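Local coordinates for cyclic di-GMP receptor atypical PilZ domain-containing protein (Xanthomonas campestris pv. campestris, PDB 3RQA) that is of unproven function but folds as an atypical PilZ domain, a family of cyclic di-GMP receptors, and assembles into a tetramer through a parallel helical bundle, at residues C[149-153]-C[154-158]; C[118-121]-C[122-125]; C[45-48]-C[49-53]; C[91-95]-C[96-100]. All coordinates share one frame; numbering follows the deposited sequence.

Contact 1 (C[149-153]-C[154-158]); sequences ASDGQ and QHWLW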
ATOM      1  N   ALA C 149      33.485  -8.122  21.565  1.00 34.87           N
ATOM      2  CA  ALA C 149      34.879  -8.428  21.306  1.00 37.65           C
ATOM      3  C   ALA C 149      35.215  -8.324  19.830  1.00 39.33           C
ATOM      4  O   ALA C 149      34.329  -8.310  18.976  1.00 37.51           O
ATOM      5  CB  ALA C 149      35.216  -9.823  21.818  1.00 37.94           C
ATOM      6  N   SER C 150      36.509  -8.259  19.544  1.00 41.83           N
ATOM      7  CA  SER C 150      36.991  -8.149  18.175  1.00 43.48           C
ATOM      8  C   SER C 150      37.793  -9.382  17.779  1.00 44.72           C
ATOM      9  O   SER C 150      38.336 -10.085  18.631  1.00 44.30           O
ATOM     10  CB  SER C 150      37.854  -6.891  18.036  1.00 44.54           C
ATOM     11  OG  SER C 150      38.515  -6.855  16.783  1.00 48.16           O
ATOM     12  N   ASP C 151      37.847  -9.656  16.482  1.00 46.88           N
ATOM     13  CA  ASP C 151      38.611 -10.796  15.991  1.00 49.24           C
ATOM     14  C   ASP C 151      39.776 -10.267  15.165  1.00 50.91           C
ATOM     15  O   ASP C 151      40.612 -11.034  14.684  1.00 51.37           O
ATOM     16  CB  ASP C 151      37.739 -11.708  15.128  1.00 48.62           C
ATOM     17  CG  ASP C 151      37.214 -11.008  13.887  1.00 49.92           C
ATOM     18  OD1 ASP C 151      36.620 -11.694  13.027  1.00 50.83           O
ATOM     19  OD2 ASP C 151      37.390  -9.776  13.773  1.00 49.00           O
ATOM     20  N   GLY C 152      39.821  -8.948  15.001  1.00 52.11           N
ATOM     21  CA  GLY C 152      40.892  -8.332  14.240  1.00 53.63           C
ATOM     22  C   GLY C 152      40.440  -7.422  13.112  1.00 54.13           C
ATOM     23  O   GLY C 152      41.161  -6.495  12.741  1.00 55.02           O
ATOM     24  N   GLN C 153      39.260  -7.678  12.557  1.00 54.04           N
ATOM     25  CA  GLN C 153      38.751  -6.851  11.467  1.00 54.17           C
ATOM     26  C   GLN C 153      37.282  -6.477  11.638  1.00 52.80           C
ATOM     27  O   GLN C 153      36.755  -5.667  10.872  1.00 53.35           O
ATOM     28  CB  GLN C 153      38.953  -7.559  10.124  1.00 57.36           C
ATOM     29  CG  GLN C 153      38.205  -8.872   9.987  1.00 62.01           C
ATOM     30  CD  GLN C 153      38.544  -9.608   8.698  1.00 65.17           C
ATOM     31  OE1 GLN C 153      39.705  -9.923   8.436  1.00 66.61           O
ATOM     32  NE2 GLN C 153      37.527  -9.888   7.889  1.00 65.64           N
ATOM     33  N   GLN C 154      36.622  -7.067  12.633  1.00 49.62           N
ATOM     34  CA  GLN C 154      35.216  -6.772  12.909  1.00 46.57           C
ATOM     35  C   GLN C 154      34.914  -6.821  14.404  1.00 44.23           C
ATOM     36  O   GLN C 154      35.502  -7.621  15.137  1.00 43.64           O
ATOM     37  CB  GLN C 154      34.291  -7.771  12.215  1.00 46.83           C
ATOM     38  CG  GLN C 154      34.433  -7.885  10.715  1.00 47.32           C
ATOM     39  CD  GLN C 154      33.222  -8.559  10.088  1.00 48.18           C
ATOM     40  OE1 GLN C 154      32.168  -7.940   9.927  1.00 48.72           O
ATOM     41  NE2 GLN C 154      33.360  -9.835   9.749  1.00 46.59           N
ATOM     42  N   HIS C 155      33.996  -5.966  14.847  1.00 42.36           N
ATOM     43  CA  HIS C 155      33.583  -5.936  16.250  1.00 42.19           C
ATOM     44  C   HIS C 155      32.396  -6.892  16.362  1.00 41.16           C
ATOM     45  O   HIS C 155      31.399  -6.735  15.654  1.00 41.26           O
ATOM     46  CB  HIS C 155      33.126  -4.532  16.674  1.00 44.17           C
ATOM     47  CG  HIS C 155      34.154  -3.461  16.480  1.00 46.77           C
ATOM     48  ND1 HIS C 155      34.457  -2.930  15.245  1.00 48.29           N
ATOM     49  CD2 HIS C 155      34.924  -2.796  17.373  1.00 48.34           C
ATOM     50  CE1 HIS C 155      35.367  -1.982  15.385  1.00 48.91           C
ATOM     51  NE2 HIS C 155      35.667  -1.880  16.667  1.00 49.86           N
ATOM     52  N   TRP C 156      32.496  -7.887  17.233  1.00 39.30           N
ATOM     53  CA  TRP C 156      31.397  -8.834  17.387  1.00 38.12           C
ATOM     54  C   TRP C 156      30.620  -8.609  18.664  1.00 37.27           C
ATOM     55  O   TRP C 156      31.186  -8.308  19.715  1.00 38.00           O
ATOM     56  CB  TRP C 156      31.896 -10.283  17.334  1.00 38.41           C
ATOM     57  CG  TRP C 156      32.404 -10.671  15.977  1.00 40.31           C
ATOM     58  CD1 TRP C 156      33.692 -10.601  15.527  1.00 41.34           C
ATOM     59  CD2 TRP C 156      31.625 -11.162  14.883  1.00 40.18           C
ATOM     60  NE1 TRP C 156      33.766 -11.019  14.217  1.00 41.33           N
ATOM     61  CE2 TRP C 156      32.509 -11.369  13.797  1.00 41.80           C
ATOM     62  CE3 TRP C 156      30.264 -11.447  14.713  1.00 40.66           C
ATOM     63  CZ2 TRP C 156      32.075 -11.851  12.555  1.00 40.98           C
ATOM     64  CZ3 TRP C 156      29.831 -11.926  13.483  1.00 41.45           C
ATOM     65  CH2 TRP C 156      30.738 -12.123  12.417  1.00 41.71           C
ATOM     66  N   LEU C 157      29.307  -8.758  18.546  1.00 34.10           N
ATOM     67  CA  LEU C 157      28.386  -8.577  19.647  1.00 31.64           C
ATOM     68  C   LEU C 157      27.573  -9.836  19.871  1.00 31.59           C
ATOM     69  O   LEU C 157      27.185 -10.512  18.921  1.00 31.78           O
ATOM     70  CB  LEU C 157      27.423  -7.422  19.340  1.00 30.22           C
ATOM     71  CG  LEU C 157      27.759  -5.984  19.744  1.00 31.84           C
ATOM     72  CD1 LEU C 157      29.259  -5.772  19.893  1.00 30.19           C
ATOM     73  CD2 LEU C 157      27.164  -5.050  18.710  1.00 29.72           C
ATOM     74  N   TRP C 158      27.340 -10.149  21.136  1.00 29.54           N
ATOM     75  CA  TRP C 158      26.518 -11.282  21.524  1.00 30.17           C
ATOM     76  C   TRP C 158      25.342 -10.597  22.196  1.00 29.21           C
ATOM     77  O   TRP C 158      25.496  -9.956  23.235  1.00 30.99           O
ATOM     78  CB  TRP C 158      27.249 -12.187  22.521  1.00 29.93           C
ATOM     79  CG  TRP C 158      28.255 -13.089  21.880  1.00 30.51           C
ATOM     80  CD1 TRP C 158      28.145 -14.441  21.691  1.00 31.04           C
ATOM     81  CD2 TRP C 158      29.522 -12.710  21.333  1.00 30.31           C
ATOM     82  NE1 TRP C 158      29.265 -14.923  21.062  1.00 31.34           N
ATOM     83  CE2 TRP C 158      30.128 -13.884  20.828  1.00 30.92           C
ATOM     84  CE3 TRP C 158      30.207 -11.490  21.218  1.00 30.71           C
ATOM     85  CZ2 TRP C 158      31.387 -13.878  20.217  1.00 31.38           C
ATOM     86  CZ3 TRP C 158      31.464 -11.484  20.610  1.00 29.32           C
ATOM     87  CH2 TRP C 158      32.039 -12.672  20.118  1.00 30.53           C
TER
HETATM   88  O   HOH W   1      35.816 -10.690  10.712  1.00 55.10           O
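Asp151 and Trp156 meet where the hairpin of strands 139-150 and 155-161 turns over. Ala149 and Trp156 form an antiparallel hydrogen-bonded pair, with Trp156 N 2.6 Å from Ala149 O and Ala149 N 3.0 Å from Trp156 O. Ser150 and His155 follow as a non-hydrogen-bonded pair, and beyond them Asp151 N reaches Gln154 O through a weak bond.

Side-chain hydrogen bonds shape the loop. Asp151 CG stands between its backbone N and carbonyl carbon (chi1 62°), which turns the carboxylate back toward the loop N-H groups: Asp151 OD2 accepts from Gln154 N at 3.0 Å and from Gln153 N at 3.1 Å, the second completing an Asx turn. Its other oxygen, OD1, takes the indole N-H of Trp156 (NE1 to OD1 3.2 Å); the bond lies near the ring plane but comes down on the carboxylate from above, the two planes standing 81° apart. A water joins the same OD1 to Gln154 NE2. One residue earlier, Ser150 OG accepts from Gly152 N in an ST turn.

Apolar packing is slight: Ala149 CB lies 4.3 Å from CZ3 of Trp158, whose own NE1 is bonded to Asp15.

With both oxygens engaged by N-H donors, the Asp151 carboxylate is fixed in rotation and is probably ionised, and it ties the loop backbone to a buried tryptophan.

Contact 2 (C[118-121]-C[122-125]); sequences AHPP and GTTG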
ATOM      1  N   ALA C 118      31.733  -1.158  18.463  1.00 39.63           N
ATOM      2  CA  ALA C 118      31.598  -2.045  19.609  1.00 38.26           C
ATOM      3  C   ALA C 118      30.644  -1.397  20.600  1.00 38.76           C
ATOM      4  O   ALA C 118      30.377  -0.197  20.528  1.00 38.28           O
ATOM      5  CB  ALA C 118      32.958  -2.276  20.269  1.00 36.73           C
ATOM      6  N   HIS C 119      30.124  -2.197  21.523  1.00 38.88           N
ATOM      7  CA  HIS C 119      29.215  -1.699  22.544  1.00 38.86           C
ATOM      8  C   HIS C 119      29.462  -2.528  23.785  1.00 38.61           C
ATOM      9  O   HIS C 119      29.352  -3.748  23.745  1.00 39.37           O
ATOM     10  CB  HIS C 119      27.766  -1.852  22.096  1.00 40.08           C
ATOM     11  CG  HIS C 119      27.303  -0.768  21.179  1.00 40.33           C
ATOM     12  ND1 HIS C 119      27.017   0.506  21.622  1.00 41.83           N
ATOM     13  CD2 HIS C 119      27.093  -0.759  19.841  1.00 40.42           C
ATOM     14  CE1 HIS C 119      26.650   1.253  20.597  1.00 42.51           C
ATOM     15  NE2 HIS C 119      26.688   0.511  19.504  1.00 42.27           N
ATOM     16  N   PRO C 120      29.791  -1.877  24.908  1.00 36.82           N
ATOM     17  CA  PRO C 120      30.053  -2.613  26.141  1.00 35.60           C
ATOM     18  C   PRO C 120      28.896  -3.487  26.599  1.00 34.78           C
ATOM     19  O   PRO C 120      27.722  -3.154  26.390  1.00 30.31           O
ATOM     20  CB  PRO C 120      30.369  -1.503  27.141  1.00 36.41           C
ATOM     21  CG  PRO C 120      29.514  -0.364  26.652  1.00 38.41           C
ATOM     22  CD  PRO C 120      29.749  -0.424  25.163  1.00 37.42           C
ATOM     23  N   PRO C 121      29.216  -4.642  27.204  1.00 34.92           N
ATOM     24  CA  PRO C 121      28.151  -5.522  27.683  1.00 36.36           C
ATOM     25  C   PRO C 121      27.262  -4.724  28.627  1.00 36.64           C
ATOM     26  O   PRO C 121      27.754  -3.943  29.441  1.00 37.39           O
ATOM     27  CB  PRO C 121      28.910  -6.658  28.376  1.00 36.74           C
ATOM     28  CG  PRO C 121      30.277  -6.122  28.597  1.00 36.99           C
ATOM     29  CD  PRO C 121      30.531  -5.265  27.398  1.00 35.27           C
ATOM     30  N   GLY C 122      25.954  -4.895  28.489  1.00 34.59           N
ATOM     31  CA  GLY C 122      25.032  -4.160  29.327  1.00 34.18           C
ATOM     32  C   GLY C 122      24.295  -3.133  28.487  1.00 32.83           C
ATOM     33  O   GLY C 122      23.237  -2.648  28.876  1.00 33.11           O
ATOM     34  N   THR C 123      24.856  -2.791  27.333  1.00 32.90           N
ATOM     35  CA  THR C 123      24.200  -1.834  26.452  1.00 33.88           C
ATOM     36  C   THR C 123      22.866  -2.441  26.038  1.00 32.22           C
ATOM     37  O   THR C 123      22.774  -3.624  25.725  1.00 29.13           O
ATOM     38  CB  THR C 123      25.036  -1.548  25.193  1.00 34.47           C
ATOM     39  OG1 THR C 123      26.349  -1.124  25.580  1.00 36.57           O
ATOM     40  CG2 THR C 123      24.393  -0.447  24.368  1.00 33.87           C
ATOM     41  N   THR C 124      21.830  -1.623  26.061  1.00 32.84           N
ATOM     42  CA  THR C 124      20.501  -2.078  25.703  1.00 34.83           C
ATOM     43  C   THR C 124      20.151  -1.505  24.351  1.00 33.90           C
ATOM     44  O   THR C 124      20.649  -0.438  23.979  1.00 33.93           O
ATOM     45  CB  THR C 124      19.462  -1.617  26.752  1.00 37.31           C
ATOM     46  OG1 THR C 124      19.661  -2.357  27.964  1.00 41.16           O
ATOM     47  CG2 THR C 124      18.040  -1.846  26.256  1.00 39.22           C
ATOM     48  N   GLY C 125      19.301  -2.215  23.615  1.00 31.56           N
ATOM     49  CA  GLY C 125      18.898  -1.742  22.304  1.00 30.92           C
ATOM     50  C   GLY C 125      18.021  -2.720  21.539  1.00 28.18           C
ATOM     51  O   GLY C 125      17.294  -3.515  22.120  1.00 28.46           O
TER
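Pro120 O is gripped twice by Thr123, once by its backbone N at 3.0 Å and once by its hydroxyl OG1 at 2.6 Å. The two donors use the oxygen differently. OG1 lies in the carbonyl plane, on a lone pair, while the N-H comes in tilted 20° from that plane. The backbone bond closes a type II beta turn running from Pro120 to Thr123, with Pro121 and Gly122 at its corner. Gly122 adopts a positive phi of 110°, as expected at the third position of such a turn.

Thr123 owes its second grip to its first torsion: OG1 stands beside its own backbone N, opposite the carbonyl carbon (chi1 -55°), which places the hydroxyl next to the N-H, both directed at Pro120 O. Thr123 OG1 also lies 3.4 Å from Pro120 CG, against the proline ring, and 3.8 Å from His119 CB. The methyl CG2 of Thr123, anti to the backbone N, approaches His119 ND1 at 3.9 Å, the two side chains crossing at about a right angle. Val35 touches both His119 and Thr123.

The turn leads into strand 124-129 of the barrel, next to strand 139-150, and backbone hydrogen bonds between Gly122, Thr123 and Val145 tie it to that neighbour. The proline-glycine corner sets the backbone bend, and the threonine hydroxyl adds a short bond to the carbonyl that closes it, fastening the turn just before the strand begins.

Contact 3 (C[45-48]-C[49-53]); sequences AETL and LRSLG
Glu46 and Arg50 form a salt bridge one helical turn apart, with Glu46 OE2 2.8 Å from Arg50 NE. The bond is nearly straight (167°), lies in the guanidinium plane, and uses the anti lone pair of the carboxylate oxygen; NH1 of Arg50 adds a weak bond to the same OE2. Glu46 reaches over because its chain is extended, with CG trans to the backbone N (chi1 171°). Arg50 NH1 has a second salt bridge, to Asp170 of helix 165-185, so the arginine lies between two acids on different helices.

Next comes Thr47 O, which accepts both Ser51 N at 2.9 Å and Ser51 OG at 2.7 Å. These donors approach from opposite faces of the carbonyl plane, and the serine hydroxyl is folded back onto its own helix. Main-chain bonds to Ala45 O, Glu46 O and Leu48 O complete the helical pattern.

The leucines supply the apolar packing. Leu48 CD1 lies 4.2 Å from Leu52 CD2, and Leu48 CG is 4.1 Å from Leu49 CD1. Leu48 and Leu49 pack on Leu139, while Leu52 lies against Trp134 and neighbouring loop residues.

Helix 42-55 is an alpha-helix packed on several sides: an i to i+4 salt bridge near helix 165-185, leucines against strand 139-150 and the loop before it, and Thr47, Leu48 and Ser51 against the second subunit, where Leu83 meets the last two.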
ATOM      1  N   ALA C  45       5.967  -8.541  15.864  1.00 24.19           N
ATOM      2  CA  ALA C  45       7.033  -9.468  15.505  1.00 24.46           C
ATOM      3  C   ALA C  45       6.414 -10.847  15.254  1.00 23.44           C
ATOM      4  O   ALA C  45       6.663 -11.461  14.216  1.00 23.30           O
ATOM      5  CB  ALA C  45       8.073  -9.541  16.627  1.00 25.95           C
ATOM      6  N   GLU C  46       5.594 -11.322  16.187  1.00 22.14           N
ATOM      7  CA  GLU C  46       4.951 -12.631  16.029  1.00 25.44           C
ATOM      8  C   GLU C  46       4.132 -12.702  14.736  1.00 24.75           C
ATOM      9  O   GLU C  46       4.214 -13.676  13.993  1.00 25.96           O
ATOM     10  CB  GLU C  46       4.037 -12.949  17.230  1.00 24.94           C
ATOM     11  CG  GLU C  46       3.167 -14.204  17.032  1.00 27.31           C
ATOM     12  CD  GLU C  46       2.347 -14.591  18.259  1.00 28.13           C
ATOM     13  OE1 GLU C  46       2.141 -13.740  19.141  1.00 30.86           O
ATOM     14  OE2 GLU C  46       1.894 -15.754  18.331  1.00 28.10           O
ATOM     15  N   THR C  47       3.350 -11.663  14.471  1.00 24.86           N
ATOM     16  CA  THR C  47       2.516 -11.633  13.274  1.00 27.02           C
ATOM     17  C   THR C  47       3.371 -11.683  12.022  1.00 26.10           C
ATOM     18  O   THR C  47       3.046 -12.385  11.080  1.00 29.05           O
ATOM     19  CB  THR C  47       1.614 -10.381  13.246  1.00 27.82           C
ATOM     20  OG1 THR C  47       0.698 -10.438  14.350  1.00 28.04           O
ATOM     21  CG2 THR C  47       0.816 -10.320  11.938  1.00 30.12           C
ATOM     22  N   LEU C  48       4.468 -10.943  12.022  1.00 23.75           N
ATOM     23  CA  LEU C  48       5.369 -10.938  10.892  1.00 24.94           C
ATOM     24  C   LEU C  48       5.895 -12.354  10.602  1.00 25.65           C
ATOM     25  O   LEU C  48       5.854 -12.822   9.465  1.00 25.83           O
ATOM     26  CB  LEU C  48       6.561 -10.003  11.172  1.00 22.86           C
ATOM     27  CG  LEU C  48       7.781 -10.204  10.259  1.00 24.60           C
ATOM     28  CD1 LEU C  48       7.361 -10.056   8.803  1.00 25.51           C
ATOM     29  CD2 LEU C  48       8.888  -9.205  10.622  1.00 26.64           C
ATOM     30  N   LEU C  49       6.403 -13.016  11.639  1.00 25.43           N
ATOM     31  CA  LEU C  49       6.966 -14.358  11.510  1.00 26.17           C
ATOM     32  C   LEU C  49       5.946 -15.409  11.069  1.00 24.30           C
ATOM     33  O   LEU C  49       6.196 -16.184  10.140  1.00 21.90           O
ATOM     34  CB  LEU C  49       7.624 -14.770  12.841  1.00 27.63           C
ATOM     35  CG  LEU C  49       9.138 -14.553  13.008  1.00 28.80           C
ATOM     36  CD1 LEU C  49       9.561 -13.253  12.396  1.00 32.74           C
ATOM     37  CD2 LEU C  49       9.496 -14.595  14.487  1.00 28.94           C
ATOM     38  N   ARG C  50       4.794 -15.435  11.728  1.00 23.83           N
ATOM     39  CA  ARG C  50       3.771 -16.410  11.390  1.00 24.70           C
ATOM     40  C   ARG C  50       3.210 -16.190   9.988  1.00 26.10           C
ATOM     41  O   ARG C  50       3.120 -17.125   9.203  1.00 23.02           O
ATOM     42  CB  ARG C  50       2.635 -16.371  12.408  1.00 26.65           C
ATOM     43  CG  ARG C  50       3.016 -16.884  13.793  1.00 31.27           C
ATOM     44  CD  ARG C  50       1.779 -17.032  14.681  1.00 31.53           C
ATOM     45  NE  ARG C  50       2.137 -17.420  16.043  1.00 36.94           N
ATOM     46  CZ  ARG C  50       2.708 -18.575  16.384  1.00 37.13           C
ATOM     47  NH1 ARG C  50       2.998 -18.817  17.655  1.00 38.95           N
ATOM     48  NH2 ARG C  50       2.976 -19.493  15.468  1.00 36.21           N
ATOM     49  N   SER C  51       2.839 -14.953   9.679  1.00 25.41           N
ATOM     50  CA  SER C  51       2.283 -14.639   8.369  1.00 27.99           C
ATOM     51  C   SER C  51       3.284 -15.007   7.294  1.00 27.72           C
ATOM     52  O   SER C  51       2.932 -15.573   6.260  1.00 25.86           O
ATOM     53  CB  SER C  51       1.947 -13.151   8.282  1.00 30.11           C
ATOM     54  OG  SER C  51       1.043 -12.784   9.311  1.00 34.66           O
ATOM     55  N   LEU C  52       4.545 -14.695   7.566  1.00 30.52           N
ATOM     56  CA  LEU C  52       5.639 -14.978   6.646  1.00 32.90           C
ATOM     57  C   LEU C  52       5.708 -16.488   6.374  1.00 33.53           C
ATOM     58  O   LEU C  52       5.920 -16.921   5.241  1.00 35.36           O
ATOM     59  CB  LEU C  52       6.950 -14.476   7.263  1.00 33.74           C
ATOM     60  CG  LEU C  52       8.142 -14.106   6.380  1.00 35.53           C
ATOM     61  CD1 LEU C  52       7.711 -13.093   5.311  1.00 34.71           C
ATOM     62  CD2 LEU C  52       9.254 -13.532   7.261  1.00 32.85           C
ATOM     63  N   GLY C  53       5.508 -17.284   7.415  1.00 33.45           N
ATOM     64  CA  GLY C  53       5.565 -18.726   7.256  1.00 34.31           C
ATOM     65  C   GLY C  53       4.422 -19.267   6.411  1.00 34.84           C
ATOM     66  O   GLY C  53       4.613 -20.132   5.548  1.00 31.51           O
TER

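Contact 4 (C[91-95]-C[96-100]); sequences LVRQS and DTRLA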
ATOM      1  N   LEU C  91       7.316  -0.381  -2.790  1.00 31.07           N
ATOM      2  CA  LEU C  91       7.262   0.973  -2.247  1.00 33.07           C
ATOM      3  C   LEU C  91       8.297   1.129  -1.132  1.00 33.24           C
ATOM      4  O   LEU C  91       9.084   2.067  -1.128  1.00 31.44           O
ATOM      5  CB  LEU C  91       5.874   1.269  -1.672  1.00 32.72           C
ATOM      6  CG  LEU C  91       5.273   2.667  -1.873  1.00 36.10           C
ATOM      7  CD1 LEU C  91       4.315   2.949  -0.716  1.00 33.38           C
ATOM      8  CD2 LEU C  91       6.359   3.741  -1.946  1.00 33.64           C
ATOM      9  N   VAL C  92       8.275   0.197  -0.190  1.00 32.43           N
ATOM     10  CA  VAL C  92       9.187   0.215   0.938  1.00 34.47           C
ATOM     11  C   VAL C  92      10.658   0.238   0.530  1.00 35.96           C
ATOM     12  O   VAL C  92      11.446   0.990   1.103  1.00 34.82           O
ATOM     13  CB  VAL C  92       8.929  -0.989   1.855  1.00 34.20           C
ATOM     14  CG1 VAL C  92      10.027  -1.114   2.888  1.00 36.33           C
ATOM     15  CG2 VAL C  92       7.582  -0.827   2.537  1.00 35.85           C
ATOM     16  N   ARG C  93      11.030  -0.571  -0.459  1.00 34.83           N
ATOM     17  CA  ARG C  93      12.418  -0.599  -0.893  1.00 35.99           C
ATOM     18  C   ARG C  93      12.844   0.771  -1.410  1.00 36.83           C
ATOM     19  O   ARG C  93      14.015   1.113  -1.363  1.00 36.06           O
ATOM     20  CB  ARG C  93      12.633  -1.665  -1.975  1.00 35.27           C
ATOM     21  CG  ARG C  93      12.543  -3.094  -1.471  1.00 33.78           C
ATOM     22  CD  ARG C  93      12.613  -4.083  -2.629  1.00 38.62           C
ATOM     23  NE  ARG C  93      12.186  -5.423  -2.240  1.00 38.99           N
ATOM     24  CZ  ARG C  93      12.880  -6.230  -1.443  1.00 42.88           C
ATOM     25  NH1 ARG C  93      12.408  -7.437  -1.139  1.00 43.34           N
ATOM     26  NH2 ARG C  93      14.049  -5.836  -0.954  1.00 41.91           N
ATOM     27  N   GLN C  94      11.886   1.555  -1.890  1.00 37.52           N
ATOM     28  CA  GLN C  94      12.173   2.891  -2.399  1.00 39.95           C
ATOM     29  C   GLN C  94      12.740   3.841  -1.340  1.00 42.14           C
ATOM     30  O   GLN C  94      13.680   4.589  -1.606  1.00 43.21           O
ATOM     31  CB  GLN C  94      10.907   3.518  -2.987  1.00 40.88           C
ATOM     32  CG  GLN C  94      10.788   3.425  -4.497  1.00 41.20           C
ATOM     33  CD  GLN C  94       9.462   3.970  -5.012  1.00 42.62           C
ATOM     34  OE1 GLN C  94       8.964   4.988  -4.527  1.00 44.19           O
ATOM     35  NE2 GLN C  94       8.896   3.303  -6.013  1.00 40.22           N
ATOM     36  N   SER C  95      12.181   3.800  -0.138  1.00 42.06           N
ATOM     37  CA  SER C  95      12.622   4.706   0.914  1.00 44.59           C
ATOM     38  C   SER C  95      13.512   4.132   2.009  1.00 44.29           C
ATOM     39  O   SER C  95      14.546   4.713   2.333  1.00 46.82           O
ATOM     40  CB  SER C  95      11.403   5.347   1.567  1.00 43.47           C
ATOM     41  OG  SER C  95      10.553   4.347   2.097  1.00 45.24           O
ATOM     42  N   ASP C  96      13.116   3.004   2.585  1.00 42.97           N
ATOM     43  CA  ASP C  96      13.883   2.411   3.672  1.00 42.78           C
ATOM     44  C   ASP C  96      15.350   2.129   3.386  1.00 43.33           C
ATOM     45  O   ASP C  96      15.725   1.765   2.273  1.00 41.82           O
ATOM     46  CB  ASP C  96      13.210   1.128   4.165  1.00 41.95           C
ATOM     47  CG  ASP C  96      12.000   1.400   5.042  1.00 42.90           C
ATOM     48  OD1 ASP C  96      11.471   0.430   5.613  1.00 44.56           O
ATOM     49  OD2 ASP C  96      11.578   2.574   5.168  1.00 45.74           O
ATOM     50  N   THR C  97      16.173   2.319   4.415  1.00 43.64           N
ATOM     51  CA  THR C  97      17.605   2.065   4.334  1.00 43.28           C
ATOM     52  C   THR C  97      17.763   0.594   4.691  1.00 42.64           C
ATOM     53  O   THR C  97      17.303   0.160   5.746  1.00 42.10           O
ATOM     54  CB  THR C  97      18.390   2.907   5.362  1.00 44.67           C
ATOM     55  OG1 THR C  97      18.091   4.295   5.177  1.00 45.54           O
ATOM     56  CG2 THR C  97      19.890   2.691   5.193  1.00 43.71           C
ATOM     57  N   ARG C  98      18.400  -0.171   3.815  1.00 40.44           N
ATOM     58  CA  ARG C  98      18.580  -1.591   4.064  1.00 41.82           C
ATOM     59  C   ARG C  98      19.699  -1.864   5.064  1.00 40.32           C
ATOM     60  O   ARG C  98      20.645  -1.089   5.193  1.00 36.19           O
ATOM     61  CB  ARG C  98      18.908  -2.338   2.768  1.00 44.94           C
ATOM     62  CG  ARG C  98      17.990  -2.064   1.594  1.00 50.46           C
ATOM     63  CD  ARG C  98      18.551  -0.961   0.705  1.00 54.86           C
ATOM     64  NE  ARG C  98      17.901  -0.922  -0.603  1.00 56.53           N
ATOM     65  CZ  ARG C  98      16.612  -0.653  -0.792  1.00 58.11           C
ATOM     66  NH1 ARG C  98      15.825  -0.393   0.244  1.00 55.76           N
ATOM     67  NH2 ARG C  98      16.108  -0.662  -2.019  1.00 59.28           N
ATOM     68  N   LEU C  99      19.580  -2.982   5.771  1.00 38.78           N
ATOM     69  CA  LEU C  99      20.594  -3.378   6.733  1.00 37.38           C
ATOM     70  C   LEU C  99      21.718  -3.996   5.915  1.00 36.48           C
ATOM     71  O   LEU C  99      21.504  -4.418   4.783  1.00 34.36           O
ATOM     72  CB  LEU C  99      20.029  -4.421   7.696  1.00 37.57           C
ATOM     73  CG  LEU C  99      18.858  -3.981   8.577  1.00 38.58           C
ATOM     74  CD1 LEU C  99      18.104  -5.208   9.069  1.00 38.93           C
ATOM     75  CD2 LEU C  99      19.376  -3.141   9.740  1.00 34.87           C
ATOM     76  N   ALA C 100      22.913  -4.049   6.478  1.00 35.94           N
ATOM     77  CA  ALA C 100      24.030  -4.646   5.765  1.00 36.86           C
ATOM     78  C   ALA C 100      23.988  -6.160   5.922  1.00 35.55           C
ATOM     79  O   ALA C 100      23.604  -6.671   6.965  1.00 33.73           O
ATOM     80  CB  ALA C 100      25.345  -4.109   6.308  1.00 38.15           C
TER
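Arg98 reaches back to the C-terminal part of helix 73-95 and presents the edge of its guanidinium group to Arg93 O. Both terminal nitrogens straddle this oxygen: Arg98 NH2 lies 2.8 Å and NH1 2.9 Å from Arg93 O, and the carbonyl lies near the guanidinium plane. Shared between two N-H groups, each bond is bent, near 128° for Arg98 NH2, and weak. A sharp bend at chi2 (94°) turns the arginine chain toward the helix; Arg98 NH2 passes 3.6 Å from Arg93 CB. The Arg93 side chain itself runs elsewhere, its NH1 bonding to Asp133 O, and the two guanidinium groups stay apart.

Asp96 and Val92 are the other main pair, their side chains set at a slant to one another. The branch of the valine that does the touching is CG1, with Val92 CG1 3.4 Å from Asp96 OD1. Asp96 N donates to Val92 O at 3.0 Å, a backbone bond that keeps the two residues close. OD1 of Asp96 has its strongest partner in Arg90 of the second subunit, a salt bridge that makes Asp96 part of the tetramer interface.

Helix 73-95 belongs to the parallel four-helix bundle of the tetramer: Leu91 meets Leu91 of each of the three other subunits, Val92 packs on Leu87 of the second, and Gln94 NE2 bonds to Val92 O of the third. Within the chain, Val92 and Arg93 touch Pro136, and the chain beyond Arg98 runs on into strand 101-107, with Ala100 paired to Ala31 of strand 24-34.

In the fold
Along the chain the order is contact 3, contact 4, contact 2, contact 1. Contacts 1 and 2 lie at one end of the six-stranded antiparallel barrel, with centres about 13 Å apart; they touch through His155 on Ala118 and both reach strand 139-150. Contact 3, in helix 42-55, lies across the chain's centre from them, its centre about 31 Å from that of contact 1. Contact 4, at the C-terminal part of helix 73-95, is about 19 Å from contact 3 between centres, and both meet the second subunit. Turns at the barrel end are therefore separate from the helical side, where the tetramer is assembled.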